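Local coordinates for protein putative L-alanine-DL-glutamate epimerase (Burkholderia xenovorans, PDB 3GO2) that probably acts as a metal-dependent racemase or epimerase of the mandelate racemase/muconate lactonizing enzyme family and binds magnesium, at residues E71-C74 with L75-A79. Residues are numbered along the deposited sequence; the frame is centred on the assembly and turned at random.
Sequences EAYC and LTRPA. With MG (magnesium ion), chain C.
Tyr73 and Arg77 meet in a local i to i+4 contact near the C-terminal end of helix 65-76, in the N-terminal domain of this enolase-superfamily member. A short 3-10 segment, Arg77 and Pro78, follows. Arg77 CG forms a CH-pi contact over one face of the Tyr73 ring, 4.1 Å from its centroid. The Arg77 guanidinium plane is turned 59° from the Tyr73 ring plane. This is not a flat stack: Tyr73 CE2 lies over one guanidinium face, 3.4 Å from Arg77 NH2. With chi1 at -178°, CG lies anti to the Tyr73 backbone N and beside the carbonyl carbon, and the end of the ring comes near Arg77. Water 1 hydrogen-bonds to Tyr73 OH and accepts from Arg77 NE, 3.0 Å away, in the guanidinium plane. Cys74 SG sits at the guanidinium edge, 3.5 Å from Arg77 NH1, which donates to Gly180 O of the second subunit.

One turn back, Ala72 O takes two hydrogen bonds from Thr76, from opposite faces of its carbonyl plane: N at 3.1 Å and OG1 at 2.8 Å. Leu75 N hydrogen-bonds to Glu71 O at 2.9 Å, whereas Arg77 N makes a weak hydrogen bond to Cys74 O. Beyond, Pro78 O binds magnesium at 2.4 Å, with Tyr249 OH and Thr270 O of the second subunit. The face contact, water 1 and Gly180 O would together limit rotation of the Arg77 side chain, at an interface that magnesium also bridges.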
# COMPACT_ATOMS: atom_id res chain seq x y z
N GLU A 71 27.36 -6.07 22.75
CA GLU A 71 28.53 -6.82 22.27
C GLU A 71 28.14 -8.21 21.80
O GLU A 71 28.60 -8.70 20.76
CB GLU A 71 29.57 -6.92 23.38
CG GLU A 71 30.85 -7.63 22.93
CD GLU A 71 31.91 -7.72 24.02
OE1 GLU A 71 31.57 -7.85 25.20
OE2 GLU A 71 33.10 -7.69 23.68
N ALA A 72 27.29 -8.87 22.58
CA ALA A 72 26.82 -10.20 22.25
C ALA A 72 26.06 -10.23 20.93
O ALA A 72 26.22 -11.15 20.17
CB ALA A 72 25.97 -10.79 23.39
N TYR A 73 25.23 -9.23 20.70
CA TYR A 73 24.47 -9.12 19.47
C TYR A 73 25.44 -9.00 18.30
O TYR A 73 25.27 -9.67 17.27
CB TYR A 73 23.55 -7.92 19.54
CG TYR A 73 22.70 -7.77 18.30
CD1 TYR A 73 21.83 -8.78 17.90
CD2 TYR A 73 22.76 -6.63 17.53
CE1 TYR A 73 21.03 -8.64 16.75
CE2 TYR A 73 21.98 -6.50 16.37
CZ TYR A 73 21.12 -7.50 16.00
OH TYR A 73 20.35 -7.33 14.88
N CYS A 74 26.49 -8.17 18.47
CA CYS A 74 27.52 -8.03 17.45
C CYS A 74 28.18 -9.38 17.15
O CYS A 74 28.32 -9.77 15.98
CB CYS A 74 28.59 -7.03 17.87
SG CYS A 74 28.09 -5.30 17.87
N LEU A 75 28.58 -10.10 18.21
CA LEU A 75 29.35 -11.32 18.06
C LEU A 75 28.57 -12.44 17.42
O LEU A 75 29.16 -13.34 16.82
CB LEU A 75 29.86 -11.79 19.42
CG LEU A 75 30.85 -10.87 20.12
CD1 LEU A 75 31.18 -11.43 21.53
CD2 LEU A 75 32.11 -10.65 19.25
N THR A 76 27.25 -12.42 17.56
CA THR A 76 26.40 -13.47 17.04
C THR A 76 25.42 -12.98 15.98
O THR A 76 24.50 -13.71 15.63
CB THR A 76 25.61 -14.16 18.17
OG1 THR A 76 24.81 -13.19 18.86
CG2 THR A 76 26.58 -14.84 19.14
N ARG A 77 25.65 -11.77 15.46
CA ARG A 77 24.71 -11.12 14.53
C ARG A 77 24.21 -12.05 13.41
O ARG A 77 23.01 -12.09 13.13
CB ARG A 77 25.30 -9.83 13.95
CG ARG A 77 24.44 -8.62 14.02
CD ARG A 77 25.16 -7.40 13.37
NE ARG A 77 24.41 -6.18 13.68
CZ ARG A 77 24.77 -5.22 14.51
NH1 ARG A 77 25.98 -5.22 15.12
NH2 ARG A 77 23.93 -4.22 14.69
N PRO A 78 25.12 -12.82 12.76
CA PRO A 78 24.65 -13.63 11.63
C PRO A 78 23.61 -14.69 11.98
O PRO A 78 22.73 -14.97 11.17
CB PRO A 78 25.94 -14.28 11.12
CG PRO A 78 27.03 -13.30 11.52
CD PRO A 78 26.59 -12.78 12.86
N ALA A 79 23.72 -15.27 13.17
CA ALA A 79 22.81 -16.35 13.56
C ALA A 79 21.95 -15.92 14.73
O ALA A 79 21.55 -16.73 15.55
CB ALA A 79 23.62 -17.61 13.89
MG MG C . 20.51 -14.57 10.38
O HOH W 1 21.58 -5.83 12.89
O HOH W 2 18.02 -14.32 10.07
O HOH W 3 19.71 -15.98 12.10